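Local coordinates for protein ATP-dependent RNA helicase HrpB (Escherichia coli, PDB 6EUD) that hydrolyses ATP to ADP and phosphate as a DExH-box RNA helicase that binds single-stranded RNA, at residues A30-G35 against A324-R329; S159-N164 against A278-T283. All blocks are in the same frame, centred on the assembly; numbering follows the deposited sequence.

Contact 1: A30-G35 against A324-R329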
ATOM      1  N   ALA A  30      -4.030 -29.930   2.152  1.00 67.54           N
ATOM      2  CA  ALA A  30      -5.039 -30.845   2.677  1.00 77.99           C
ATOM      3  C   ALA A  30      -6.273 -30.066   3.122  1.00 87.97           C
ATOM      4  O   ALA A  30      -6.135 -28.984   3.692  1.00 87.63           O
ATOM      5  CB  ALA A  30      -4.477 -31.652   3.839  1.00 75.97           C
ATOM      6  N   PRO A  31      -7.481 -30.613   2.870  1.00 99.43           N
ATOM      7  CA  PRO A  31      -8.739 -29.998   3.321  1.00105.52           C
ATOM      8  C   PRO A  31      -8.704 -29.716   4.819  1.00115.03           C
ATOM      9  O   PRO A  31      -7.927 -30.343   5.536  1.00119.49           O
ATOM     10  CB  PRO A  31      -9.802 -31.052   2.976  1.00108.89           C
ATOM     11  CG  PRO A  31      -9.036 -32.338   2.762  1.00110.29           C
ATOM     12  CD  PRO A  31      -7.710 -31.911   2.209  1.00106.32           C
ATOM     13  N   THR A  32      -9.524 -28.789   5.293  1.00126.12           N
ATOM     14  CA  THR A  32      -9.349 -28.287   6.652  1.00129.01           C
ATOM     15  C   THR A  32      -9.831 -29.259   7.739  1.00123.39           C
ATOM     16  O   THR A  32      -9.245 -29.330   8.822  1.00123.18           O
ATOM     17  CB  THR A  32     -10.057 -26.930   6.827  1.00135.91           C
ATOM     18  OG1 THR A  32      -9.706 -26.358   8.094  1.00139.42           O
ATOM     19  CG2 THR A  32     -11.571 -27.083   6.719  1.00142.23           C
ATOM     20  N   GLY A  33     -10.882 -30.019   7.449  1.00118.11           N
ATOM     21  CA  GLY A  33     -11.426 -30.944   8.422  1.00115.20           C
ATOM     22  C   GLY A  33     -10.723 -32.286   8.389  1.00108.82           C
ATOM     23  O   GLY A  33     -11.124 -33.226   9.076  1.00110.09           O
ATOM     24  N   ALA A  34      -9.667 -32.378   7.585  1.00102.25           N
ATOM     25  CA  ALA A  34      -8.943 -33.631   7.414  1.00102.43           C
ATOM     26  C   ALA A  34      -8.092 -33.941   8.643  1.00105.82           C
ATOM     27  O   ALA A  34      -7.638 -35.070   8.820  1.00108.17           O
ATOM     28  CB  ALA A  34      -8.078 -33.581   6.157  1.00 98.60           C
ATOM     29  N   GLY A  35      -7.885 -32.937   9.489  1.00105.40           N
ATOM     30  CA  GLY A  35      -7.149 -33.130  10.723  1.00104.67           C
ATOM     31  C   GLY A  35      -5.695 -32.714  10.625  1.00100.18           C
ATOM     32  O   GLY A  35      -4.874 -33.106  11.456  1.00100.47           O
ATOM     33  N   ALA A 324     -17.413 -22.502  -4.750  1.00 28.26           N
ATOM     34  CA  ALA A 324     -18.219 -23.462  -5.487  1.00 25.97           C
ATOM     35  C   ALA A 324     -17.949 -24.893  -4.999  1.00 27.51           C
ATOM     36  O   ALA A 324     -18.868 -25.697  -4.867  1.00 31.20           O
ATOM     37  CB  ALA A 324     -17.939 -23.344  -6.977  1.00 26.53           C
ATOM     38  N   GLY A 325     -16.690 -25.195  -4.699  1.00 29.01           N
ATOM     39  CA  GLY A 325     -16.305 -26.533  -4.280  1.00 26.66           C
ATOM     40  C   GLY A 325     -16.860 -26.908  -2.925  1.00 27.47           C
ATOM     41  O   GLY A 325     -16.848 -28.083  -2.553  1.00 35.53           O
ATOM     42  N   ARG A 326     -17.337 -25.918  -2.175  1.00 26.05           N
ATOM     43  CA  ARG A 326     -18.023 -26.189  -0.913  1.00 34.66           C
ATOM     44  C   ARG A 326     -19.403 -26.846  -1.149  1.00 35.88           C
ATOM     45  O   ARG A 326     -20.012 -27.384  -0.216  1.00 37.66           O
ATOM     46  CB  ARG A 326     -18.155 -24.903  -0.068  1.00 36.13           C
ATOM     47  CG  ARG A 326     -16.824 -24.429   0.539  1.00 37.97           C
ATOM     48  CD  ARG A 326     -15.858 -25.582   0.619  1.00 48.01           C
ATOM     49  NE  ARG A 326     -14.945 -25.536   1.749  1.00 59.57           N
ATOM     50  CZ  ARG A 326     -13.972 -26.424   1.917  1.00 65.56           C
ATOM     51  NH1 ARG A 326     -13.817 -27.389   1.019  1.00 61.78           N
ATOM     52  NH2 ARG A 326     -13.160 -26.352   2.968  1.00 70.64           N
ATOM     53  N   ALA A 327     -19.873 -26.834  -2.401  1.00 33.33           N
ATOM     54  CA  ALA A 327     -21.099 -27.546  -2.756  1.00 32.99           C
ATOM     55  C   ALA A 327     -20.814 -28.982  -3.217  1.00 28.84           C
ATOM     56  O   ALA A 327     -21.724 -29.688  -3.629  1.00 29.10           O
ATOM     57  CB  ALA A 327     -21.885 -26.773  -3.858  1.00 25.41           C
ATOM     58  N   GLY A 328     -19.559 -29.420  -3.125  1.00 31.99           N
ATOM     59  CA  GLY A 328     -19.146 -30.665  -3.747  1.00 28.10           C
ATOM     60  C   GLY A 328     -18.413 -31.610  -2.822  1.00 34.93           C
ATOM     61  O   GLY A 328     -17.668 -32.461  -3.284  1.00 38.26           O
ATOM     62  N   ARG A 329     -18.626 -31.480  -1.514  1.00 31.83           N
ATOM     63  CA  ARG A 329     -17.960 -32.349  -0.543  1.00 34.67           C
ATOM     64  C   ARG A 329     -18.801 -33.591  -0.263  1.00 39.52           C
ATOM     65  O   ARG A 329     -18.273 -34.641   0.137  1.00 42.34           O
ATOM     66  CB  ARG A 329     -17.704 -31.603   0.773  1.00 37.88           C
ATOM     67  CG  ARG A 329     -17.035 -30.262   0.652  1.00 40.45           C
ATOM     68  CD  ARG A 329     -15.596 -30.365   0.199  1.00 55.27           C
ATOM     69  NE  ARG A 329     -14.805 -31.366   0.933  1.00 69.06           N
ATOM     70  CZ  ARG A 329     -14.302 -31.190   2.158  1.00 79.56           C
ATOM     71  NH1 ARG A 329     -13.592 -32.153   2.740  1.00 83.35           N
ATOM     72  NH2 ARG A 329     -14.519 -30.054   2.814  1.00 85.91           N
TER

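Contact 2: S159-N164 against A278-T283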
ATOM      1  N   SER A 159      -1.364 -25.590   3.697  1.00 54.37           N
ATOM      2  CA  SER A 159      -2.382 -24.848   2.993  1.00 54.53           C
ATOM      3  C   SER A 159      -3.612 -25.746   2.831  1.00 60.89           C
ATOM      4  O   SER A 159      -3.487 -26.967   2.683  1.00 61.04           O
ATOM      5  CB  SER A 159      -1.836 -24.384   1.649  1.00 52.80           C
ATOM      6  OG  SER A 159      -2.804 -23.703   0.879  1.00 53.86           O
ATOM      7  N   ALA A 160      -4.801 -25.153   2.878  1.00 61.76           N
ATOM      8  CA  ALA A 160      -6.026 -25.927   2.724  1.00 61.41           C
ATOM      9  C   ALA A 160      -6.527 -25.939   1.276  1.00 61.53           C
ATOM     10  O   ALA A 160      -7.462 -26.672   0.947  1.00 62.27           O
ATOM     11  CB  ALA A 160      -7.119 -25.395   3.665  1.00 61.28           C
ATOM     12  N   THR A 161      -5.912 -25.133   0.415  1.00 64.43           N
ATOM     13  CA  THR A 161      -6.330 -25.070  -0.983  1.00 68.45           C
ATOM     14  C   THR A 161      -5.440 -25.954  -1.813  1.00 75.37           C
ATOM     15  O   THR A 161      -4.242 -26.046  -1.546  1.00 70.40           O
ATOM     16  CB  THR A 161      -6.275 -23.657  -1.572  1.00 63.97           C
ATOM     17  OG1 THR A 161      -4.903 -23.280  -1.788  1.00 63.68           O
ATOM     18  CG2 THR A 161      -6.999 -22.659  -0.648  1.00 60.18           C
ATOM     19  N   LEU A 162      -6.033 -26.574  -2.829  1.00 92.32           N
ATOM     20  CA  LEU A 162      -5.383 -27.634  -3.578  1.00102.57           C
ATOM     21  C   LEU A 162      -4.016 -27.214  -4.053  1.00113.81           C
ATOM     22  O   LEU A 162      -3.020 -27.726  -3.549  1.00117.77           O
ATOM     23  CB  LEU A 162      -6.259 -28.091  -4.749  1.00103.38           C
ATOM     24  CG  LEU A 162      -6.111 -29.557  -5.165  1.00106.23           C
ATOM     25  CD1 LEU A 162      -5.660 -30.441  -4.002  1.00107.59           C
ATOM     26  CD2 LEU A 162      -7.428 -30.045  -5.728  1.00105.77           C
ATOM     27  N   ASP A 163      -3.924 -26.299  -5.007  1.00111.79           N
ATOM     28  CA  ASP A 163      -2.591 -25.885  -5.430  1.00113.54           C
ATOM     29  C   ASP A 163      -2.217 -24.445  -5.092  1.00109.79           C
ATOM     30  O   ASP A 163      -3.055 -23.547  -4.977  1.00104.88           O
ATOM     31  CB  ASP A 163      -2.400 -26.168  -6.917  1.00117.61           C
ATOM     32  CG  ASP A 163      -2.631 -27.641  -7.256  1.00118.41           C
ATOM     33  OD1 ASP A 163      -3.098 -28.401  -6.383  1.00118.28           O
ATOM     34  OD2 ASP A 163      -2.314 -28.072  -8.386  1.00117.84           O
ATOM     35  N   ASN A 164      -0.971 -24.246  -4.723  1.00114.98           N
ATOM     36  CA  ASN A 164      -0.510 -22.943  -4.296  1.00121.64           C
ATOM     37  C   ASN A 164       0.747 -22.809  -5.079  1.00132.38           C
ATOM     38  O   ASN A 164       1.816 -23.102  -4.586  1.00131.77           O
ATOM     39  CB  ASN A 164      -0.198 -22.916  -2.800  1.00115.44           C
ATOM     40  CG  ASN A 164      -0.891 -24.008  -2.014  1.00107.66           C
ATOM     41  OD1 ASN A 164      -1.632 -23.727  -1.077  1.00101.70           O
ATOM     42  ND2 ASN A 164      -0.618 -25.255  -2.358  1.00107.82           N
ATOM     43  N   ALA A 278     -16.144 -19.685   5.822  1.00 59.21           N
ATOM     44  CA  ALA A 278     -16.653 -20.984   5.402  1.00 56.96           C
ATOM     45  C   ALA A 278     -15.986 -21.442   4.100  1.00 53.28           C
ATOM     46  O   ALA A 278     -16.188 -22.568   3.645  1.00 52.89           O
ATOM     47  CB  ALA A 278     -18.164 -20.935   5.245  1.00 53.67           C
ATOM     48  N   GLU A 279     -15.174 -20.566   3.521  1.00 50.63           N
ATOM     49  CA  GLU A 279     -14.567 -20.828   2.224  1.00 52.99           C
ATOM     50  C   GLU A 279     -13.494 -21.916   2.286  1.00 58.82           C
ATOM     51  O   GLU A 279     -13.399 -22.747   1.383  1.00 62.52           O
ATOM     52  CB  GLU A 279     -13.977 -19.534   1.651  1.00 53.24           C
ATOM     53  CG  GLU A 279     -13.534 -19.628   0.193  1.00 57.26           C
ATOM     54  CD  GLU A 279     -12.871 -18.351  -0.311  1.00 57.51           C
ATOM     55  OE1 GLU A 279     -13.532 -17.282  -0.308  1.00 55.58           O
ATOM     56  OE2 GLU A 279     -11.684 -18.427  -0.712  1.00 59.62           O
ATOM     57  N   THR A 280     -12.682 -21.908   3.341  1.00 61.81           N
ATOM     58  CA  THR A 280     -11.572 -22.859   3.462  1.00 65.28           C
ATOM     59  C   THR A 280     -11.361 -23.332   4.895  1.00 68.88           C
ATOM     60  O   THR A 280     -11.014 -24.485   5.111  1.00 71.23           O
ATOM     61  CB  THR A 280     -10.218 -22.264   2.961  1.00 74.54           C
ATOM     62  OG1 THR A 280      -9.838 -21.157   3.794  1.00 77.08           O
ATOM     63  CG2 THR A 280     -10.295 -21.808   1.509  1.00 68.30           C
ATOM     64  N   SER A 281     -11.570 -22.440   5.863  1.00 71.37           N
ATOM     65  CA  SER A 281     -11.216 -22.705   7.263  1.00 74.26           C
ATOM     66  C   SER A 281     -12.246 -23.517   8.035  1.00 74.23           C
ATOM     67  O   SER A 281     -11.926 -24.181   9.023  1.00 74.34           O
ATOM     68  CB  SER A 281     -10.994 -21.391   8.008  1.00 74.25           C
ATOM     69  OG  SER A 281     -12.224 -20.764   8.310  1.00 76.20           O
ATOM     70  N   LEU A 282     -13.491 -23.439   7.593  1.00 75.36           N
ATOM     71  CA  LEU A 282     -14.584 -24.074   8.304  1.00 72.16           C
ATOM     72  C   LEU A 282     -15.304 -25.041   7.377  1.00 70.14           C
ATOM     73  O   LEU A 282     -15.525 -24.744   6.198  1.00 71.18           O
ATOM     74  CB  LEU A 282     -15.537 -23.010   8.844  1.00 73.02           C
ATOM     75  CG  LEU A 282     -16.298 -23.291  10.132  1.00 72.93           C
ATOM     76  CD1 LEU A 282     -15.388 -23.947  11.149  1.00 76.33           C
ATOM     77  CD2 LEU A 282     -16.818 -21.974  10.667  1.00 67.60           C
ATOM     78  N   THR A 283     -15.646 -26.204   7.906  1.00 67.54           N
ATOM     79  CA  THR A 283     -16.359 -27.199   7.133  1.00 69.51           C
ATOM     80  C   THR A 283     -17.818 -27.281   7.556  1.00 67.31           C
ATOM     81  O   THR A 283     -18.139 -27.720   8.660  1.00 71.69           O
ATOM     82  CB  THR A 283     -15.683 -28.571   7.257  1.00 74.70           C
ATOM     83  OG1 THR A 283     -14.475 -28.560   6.487  1.00 78.99           O
ATOM     84  CG2 THR A 283     -16.591 -29.685   6.757  1.00 74.27           C
TER

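Contact 1: A30-G35 against A324-R329
Pro31 and Thr32, early in the phosphate-binding P-loop (Walker A, helicase motif I), face Arg326 and Arg329 of helicase motif VI across the cleft between the two RecA-like domains. The backbones stay well apart: the nearest CA atoms, Pro31 CA and Arg329 CA, are 10.3 Å from each other, and the long arginine side chains span the difference. Arg329 brings one terminal nitrogen to the proline ring, with NH1 4.0 Å from Pro31 CB. Its chain folds at chi2 and again at chi3 (-69° and -48°), which swings the guanidinium round toward the P-loop. Arg326 runs in beside it and crosses Thr32 at about a right angle. The threonine methyl lies at the edge of the guanidinium, near its plane, with Thr32 CG2 4.1 Å from Arg326 NH2. No hydrogen bond joins the segments, and the buried area is only 106 Å². The threonine is poorly ordered.

The two guanidinium groups lie close together, Arg326 NH1 standing 3.3 Å from Arg329 NH2, consistent with a pocket that receives phosphate. A type I turn from Gly325 to Gly328, closed by Gly328 N to Gly325 O at 3.1 Å, sends both side chains to the same cleft. Leu219 and Phe221 touch the Arg326 side chain, and Thr283 touches Arg329. Residues 30-37 are the predicted ATP site, and motif VI supplies the arginine fingers of superfamily 2 helicases. The light contact is consistent with arginines placed to meet a nucleotide's phosphates rather than the protein, an arrangement typical of the interdomain ATPase site of DExH-box helicases.

Contact 2: S159-N164 against A278-T283
Methyl-to-methyl packing between Thr161 and Thr280 carries much of this contact, with Thr161 CG2 4.0 Å from Thr280 CG2. The two side chains cross obliquely and meet at their branch tips. A Thr280 chi1 of 64° puts OG1 between the backbone N and the carbonyl carbon and leaves CG2 to meet Thr161. Ala160 adds a second apolar touch, its CB 4.5 Å from Thr280 CB, and the same methyl also lies 4.3 Å from the Thr280 carbonyl O. The main chains draw nearest here, with 6.4 Å between Ala160 CA and Thr280 CA, and Thr280 contributes about half of the 97 Å² buried.

Residues 159-161 form the Ser-Ala-Thr sequence of helicase motif III, at the end of strand 154-159 in the first RecA-like domain, while 278-283 belong to motif V of the second. Motif III has been proposed in related helicases to couple ATP hydrolysis to unwinding. The Ala160 side chain also lies about 4 Å from that of Lys36, in the predicted ATP site.

Polar bonding runs to neighbouring motifs, with none directly across. Thr280 OG1 is hydrogen-bonded to His129 NE2, a bond that crosses from the second RecA-like domain to the DEFH box of the first. Ser29 OG is hydrogen-bonded to the carbonyls of Thr161 and Leu162, Glu279 O is bonded to Gln322 NE2, and Glu279 OE1 forms a salt bridge with Arg323.

How the contacts relate
Both contacts bridge the same pair of RecA-like domains, and their centres are about 7 Å apart. Contact 1 is at the surface, where long cationic side chains extend toward the predicted ATP site. Contact 2 is partly buried and packs short side chains between closely spaced backbones. Neither has a hydrogen bond across its two segments, but two join the contacts: Ala30 N to Ser159 O (3.1 Å) ties the P-loop to motif III within the first domain, and Thr32 OG1 to Ser281 O (3.2 Å) links the P-loop to motif V across the cleft. Motif VI joins motif V by packing, with Arg326 NE 3.2 Å from Glu279 O.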